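Local coordinates for DNA repair protein MmcB-related protein (Silicibacter pomeroyi, PDB 3DNX), which is of unknown function but, as an MmcB-like protein of the PDDEXK nuclease-like clan, probably takes part in DNA repair, at residues 27-39 with 126-138. Numbering follows the deposited sequence. Where two conformers were deposited one is given.
Sequences HGFVSVEEFVPAR and KVLIQKFATHAAR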
loop_
_atom_site.group_PDB
_atom_site.type_symbol
_atom_site.label_atom_id
_atom_site.label_comp_id
_atom_site.label_asym_id
_atom_site.label_seq_id
_atom_site.Cartn_x
_atom_site.Cartn_y
_atom_site.Cartn_z
ATOM N N HIS A 27 -1.205 16.964 0.256
ATOM C CA HIS A 27 -2.276 17.202 -0.710
ATOM C C HIS A 27 -3.097 15.983 -1.125
ATOM O O HIS A 27 -3.674 15.975 -2.233
ATOM C CB HIS A 27 -1.664 17.890 -1.894
ATOM C CG HIS A 27 -1.214 19.281 -1.592
ATOM N ND1 HIS A 27 -2.091 20.350 -1.542
ATOM C CD2 HIS A 27 0.003 19.775 -1.291
ATOM C CE1 HIS A 27 -1.414 21.446 -1.254
ATOM N NE2 HIS A 27 -0.145 21.127 -1.111
ATOM N N GLY A 28 -3.225 15.007 -0.230
ATOM C CA GLY A 28 -4.108 13.852 -0.414
ATOM C C GLY A 28 -3.642 12.726 -1.329
ATOM O O GLY A 28 -4.390 11.768 -1.578
ATOM N N PHE A 29 -2.399 12.829 -1.808
ATOM C CA PHE A 29 -1.739 11.762 -2.519
ATOM C C PHE A 29 -1.016 10.837 -1.526
ATOM O O PHE A 29 -0.833 11.162 -0.338
ATOM C CB PHE A 29 -0.759 12.323 -3.554
ATOM C CG PHE A 29 -1.396 12.677 -4.875
ATOM C CD1 PHE A 29 -2.371 13.684 -4.945
ATOM C CD2 PHE A 29 -0.965 12.076 -6.053
ATOM C CE1 PHE A 29 -2.941 14.031 -6.145
ATOM C CE2 PHE A 29 -1.555 12.389 -7.249
ATOM C CZ PHE A 29 -2.532 13.387 -7.318
ATOM N N VAL A 30 -0.694 9.635 -1.988
ATOM C CA VAL A 30 0.214 8.752 -1.269
ATOM C C VAL A 30 1.322 8.366 -2.243
ATOM O O VAL A 30 1.204 8.605 -3.445
ATOM C CB VAL A 30 -0.495 7.482 -0.748
ATOM C CG1 VAL A 30 -1.514 7.872 0.394
ATOM C CG2 VAL A 30 -1.224 6.748 -1.874
ATOM N N SER A 31 2.354 7.730 -1.747
ATOM C CA SER A 31 3.521 7.467 -2.592
ATOM C C SER A 31 4.266 6.237 -2.121
ATOM O O SER A 31 4.122 5.795 -0.975
ATOM C CB SER A 31 4.437 8.661 -2.640
ATOM O OG SER A 31 4.974 8.946 -1.343
ATOM N N VAL A 32 5.052 5.683 -3.045
ATOM C CA VAL A 32 6.068 4.712 -2.722
ATOM C C VAL A 32 7.359 5.091 -3.443
ATOM O O VAL A 32 7.364 5.866 -4.414
ATOM C CB VAL A 32 5.703 3.232 -3.071
ATOM C CG1 VAL A 32 4.474 2.760 -2.233
ATOM C CG2 VAL A 32 5.500 2.988 -4.540
ATOM N N GLU A 33 8.441 4.515 -2.970
ATOM C CA GLU A 33 9.717 4.714 -3.589
ATOM C C GLU A 33 10.231 3.482 -4.337
ATOM O O GLU A 33 9.911 2.324 -4.013
ATOM C CB GLU A 33 10.744 5.126 -2.530
ATOM C CG GLU A 33 10.645 6.532 -2.047
ATOM C CD GLU A 33 11.866 6.931 -1.176
ATOM O OE1 GLU A 33 13.056 6.723 -1.603
ATOM O OE2 GLU A 33 11.645 7.483 -0.078
ATOM N N GLU A 34 11.044 3.749 -5.358
ATOM C CA GLU A 34 11.708 2.691 -6.137
ATOM C C GLU A 34 10.701 1.707 -6.690
ATOM O O GLU A 34 10.805 0.521 -6.500
ATOM C CB GLU A 34 12.740 1.990 -5.265
ATOM C CG GLU A 34 13.689 2.975 -4.639
ATOM C CD GLU A 34 14.825 2.310 -3.923
ATOM O OE1 GLU A 34 14.563 1.366 -3.154
ATOM O OE2 GLU A 34 15.980 2.755 -4.117
ATOM N N PHE A 35 9.715 2.241 -7.383
ATOM C CA PHE A 35 8.662 1.469 -7.958
ATOM C C PHE A 35 8.969 0.914 -9.360
ATOM O O PHE A 35 9.447 1.650 -10.230
ATOM C CB PHE A 35 7.435 2.331 -8.070
ATOM C CG PHE A 35 6.269 1.606 -8.587
ATOM C CD1 PHE A 35 5.829 1.825 -9.869
ATOM C CD2 PHE A 35 5.626 0.659 -7.805
ATOM C CE1 PHE A 35 4.740 1.167 -10.364
ATOM C CE2 PHE A 35 4.550 -0.024 -8.315
ATOM C CZ PHE A 35 4.090 0.242 -9.594
ATOM N N VAL A 36 8.624 -0.344 -9.582
ATOM C CA VAL A 36 8.898 -1.050 -10.856
ATOM C C VAL A 36 7.611 -1.233 -11.668
ATOM O O VAL A 36 6.814 -2.149 -11.398
ATOM C CB VAL A 36 9.555 -2.407 -10.641
ATOM C CG1 VAL A 36 9.712 -3.161 -11.973
ATOM C CG2 VAL A 36 10.888 -2.249 -9.956
ATOM N N PRO A 37 7.388 -0.370 -12.669
ATOM C CA PRO A 37 6.174 -0.501 -13.485
ATOM C C PRO A 37 6.218 -1.612 -14.540
ATOM O O PRO A 37 5.164 -2.051 -15.021
ATOM C CB PRO A 37 6.045 0.886 -14.121
ATOM C CG PRO A 37 7.463 1.419 -14.191
ATOM C CD PRO A 37 8.219 0.792 -13.059
ATOM N N ALA A 38 7.421 -2.052 -14.893
ATOM C CA ALA A 38 7.627 -3.059 -15.922
ATOM C C ALA A 38 9.082 -3.469 -15.814
ATOM O O ALA A 38 9.909 -2.711 -15.292
ATOM C CB ALA A 38 7.334 -2.498 -17.332
ATOM N N ARG A 39 9.367 -4.674 -16.291
ATOM C CA ARG A 39 10.722 -5.211 -16.316
ATOM C C ARG A 39 11.686 -4.186 -16.853
ATOM O O ARG A 39 11.416 -3.584 -17.885
ATOM C CB ARG A 39 10.799 -6.427 -17.238
ATOM C CG ARG A 39 10.542 -7.738 -16.572
ATOM C CD ARG A 39 11.148 -8.845 -17.401
ATOM N NE ARG A 39 11.040 -10.154 -16.767
ATOM C CZ ARG A 39 11.932 -10.691 -15.934
ATOM N NH1 ARG A 39 13.037 -10.039 -15.598
ATOM N NH2 ARG A 39 11.709 -11.903 -15.441
ATOM N N LYS A 126 -5.179 -0.183 -13.665
ATOM C CA LYS A 126 -5.467 -1.297 -12.728
ATOM C C LYS A 126 -4.224 -2.058 -12.332
ATOM O O LYS A 126 -4.002 -2.333 -11.149
ATOM C CB LYS A 126 -6.396 -2.322 -13.362
ATOM C CG LYS A 126 -7.844 -2.028 -13.193
ATOM C CD LYS A 126 -8.678 -3.299 -13.232
ATOM C CE LYS A 126 -9.992 -3.091 -14.020
ATOM N NZ LYS A 126 -10.158 -1.683 -14.588
ATOM N N VAL A 127 -3.429 -2.434 -13.326
ATOM C CA VAL A 127 -2.209 -3.199 -13.082
ATOM C C VAL A 127 -1.268 -2.434 -12.170
ATOM O O VAL A 127 -0.710 -2.995 -11.217
ATOM C CB VAL A 127 -1.488 -3.558 -14.403
ATOM C CG1 VAL A 127 -0.110 -4.158 -14.127
ATOM C CG2 VAL A 127 -2.290 -4.540 -15.168
ATOM N N LEU A 128 -1.093 -1.134 -12.446
ATOM C CA LEU A 128 -0.166 -0.345 -11.698
ATOM C C LEU A 128 -0.634 -0.079 -10.264
ATOM O O LEU A 128 0.171 -0.032 -9.372
ATOM C CB LEU A 128 0.067 0.991 -12.407
ATOM C CG LEU A 128 0.799 0.902 -13.741
ATOM C CD1 LEU A 128 0.724 2.276 -14.415
ATOM C CD2 LEU A 128 2.268 0.470 -13.512
ATOM N N ILE A 129 -1.920 0.148 -10.064
ATOM C CA ILE A 129 -2.471 0.303 -8.710
ATOM C C ILE A 129 -2.305 -0.968 -7.862
ATOM O O ILE A 129 -1.973 -0.899 -6.660
ATOM C CB ILE A 129 -3.935 0.837 -8.733
ATOM C CG1 ILE A 129 -3.930 2.239 -9.372
ATOM C CG2 ILE A 129 -4.579 0.811 -7.270
ATOM C CD1 ILE A 129 -5.246 2.942 -9.377
ATOM N N GLN A 130 -2.454 -2.116 -8.498
ATOM C CA GLN A 130 -2.270 -3.406 -7.843
ATOM C C GLN A 130 -0.814 -3.561 -7.398
ATOM O O GLN A 130 -0.530 -4.048 -6.275
ATOM C CB GLN A 130 -2.687 -4.560 -8.772
ATOM C CG GLN A 130 -2.291 -5.951 -8.310
ATOM C CD GLN A 130 -3.189 -6.465 -7.256
ATOM O OE1 GLN A 130 -4.398 -6.266 -7.327
ATOM N NE2 GLN A 130 -2.626 -7.192 -6.286
ATOM N N LYS A 131 0.096 -3.124 -8.269
ATOM C CA LYS A 131 1.530 -3.216 -8.004
ATOM C C LYS A 131 1.925 -2.277 -6.885
ATOM O O LYS A 131 2.728 -2.632 -6.039
ATOM C CB LYS A 131 2.338 -2.894 -9.257
ATOM C CG LYS A 131 2.436 -4.039 -10.213
ATOM C CD LYS A 131 3.135 -3.656 -11.516
ATOM C CE LYS A 131 2.845 -4.741 -12.560
ATOM N NZ LYS A 131 4.093 -5.123 -13.304
ATOM N N PHE A 132 1.376 -1.071 -6.921
ATOM C CA PHE A 132 1.618 -0.071 -5.905
ATOM C C PHE A 132 1.153 -0.578 -4.530
ATOM O O PHE A 132 1.920 -0.531 -3.550
ATOM C CB PHE A 132 0.893 1.196 -6.312
ATOM C CG PHE A 132 1.043 2.330 -5.365
ATOM C CD1 PHE A 132 1.905 3.378 -5.658
ATOM C CD2 PHE A 132 0.295 2.410 -4.209
ATOM C CE1 PHE A 132 2.015 4.456 -4.795
ATOM C CE2 PHE A 132 0.402 3.478 -3.349
ATOM C CZ PHE A 132 1.276 4.501 -3.618
ATOM N N ALA A 133 -0.090 -1.056 -4.483
ATOM C CA ALA A 133 -0.683 -1.692 -3.264
ATOM C C ALA A 133 0.229 -2.772 -2.690
ATOM O O ALA A 133 0.578 -2.790 -1.508
ATOM C CB ALA A 133 -2.044 -2.303 -3.594
ATOM N N THR A 134 0.655 -3.643 -3.565
ATOM C CA THR A 134 1.512 -4.725 -3.177
ATOM C C THR A 134 2.837 -4.254 -2.630
ATOM O O THR A 134 3.306 -4.773 -1.631
ATOM C CB THR A 134 1.717 -5.662 -4.345
ATOM O OG1 THR A 134 0.428 -6.148 -4.727
ATOM C CG2 THR A 134 2.602 -6.820 -3.930
ATOM N N HIS A 135 3.423 -3.256 -3.288
ATOM C CA HIS A 135 4.713 -2.702 -2.888
ATOM C C HIS A 135 4.594 -2.084 -1.505
ATOM O O HIS A 135 5.376 -2.361 -0.576
ATOM C CB HIS A 135 5.127 -1.659 -3.949
ATOM C CG HIS A 135 6.403 -0.939 -3.667
ATOM N ND1 HIS A 135 7.445 -0.911 -4.573
ATOM C CD2 HIS A 135 6.784 -0.143 -2.634
ATOM C CE1 HIS A 135 8.422 -0.159 -4.093
ATOM N NE2 HIS A 135 8.046 0.320 -2.919
ATOM N N ALA A 136 3.603 -1.211 -1.373
ATOM C CA ALA A 136 3.382 -0.521 -0.126
ATOM C C ALA A 136 3.164 -1.471 1.035
ATOM O O ALA A 136 3.737 -1.288 2.125
ATOM C CB ALA A 136 2.194 0.392 -0.285
ATOM N N ALA A 137 2.286 -2.450 0.841
ATOM C CA ALA A 137 1.898 -3.337 1.930
ATOM C C ALA A 137 3.045 -4.276 2.338
ATOM O O ALA A 137 3.222 -4.521 3.523
ATOM C CB ALA A 137 0.608 -4.099 1.621
ATOM N N ARG A 138 3.856 -4.729 1.380
ATOM C CA ARG A 138 5.031 -5.542 1.704
ATOM C C ARG A 138 5.996 -4.772 2.575
ATOM O O ARG A 138 6.438 -5.266 3.603
ATOM C CB ARG A 138 5.790 -6.021 0.450
ATOM C CG ARG A 138 5.280 -7.293 -0.093
ATOM C CD ARG A 138 6.155 -7.817 -1.284
ATOM N NE ARG A 138 5.504 -9.018 -1.820
ATOM C CZ ARG A 138 5.235 -9.257 -3.115
ATOM N NH1 ARG A 138 5.604 -8.399 -4.079
ATOM N NH2 ARG A 138 4.612 -10.388 -3.451
HETATM O O HOH W 1 7.752 -2.252 -7.098
#
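V32 wedges its two methyls between a pair of aromatic rings, a worked example of how the outermost strand of the chain's sheet is fastened to a covering helix by CH-pi packing. CG1 lies over one face of F132, 4.1 Å from the F132 ring centroid, and CG2 over one face of H135, 4.0 Å from the H135 ring centroid; CG1 also meets A136 CB. V30 extends the patch, its CG2 reaching F132 CZ at 3.8 Å. At the G1 beta bulge formed by E34 and F35 opposite V43, the F35 ring crosses K131 at about a right angle, the CB of K131 at its edge, 3.6 Å from F35 CZ. L128 CD2 closes this end against P37 CB. With CG anti to the backbone N (chi1 177°), H135 lays its imidazole against V32, and one water accepts from V36 N and hydrogen-bonds H135 ND1 at 2.9 Å. With an alanine here, V32 CG2 would probably lose the ring it packs on and the water its helix-side partner. A sodium ion lies about 3 Å from the H135 side chain, while E33 turns to a salt bridge with R144 of the second subunit. Helix 122-144 thus holds strand 30-35 mainly by apolar and CH-pi contacts, with a single water linking V36 N to H135 ND1.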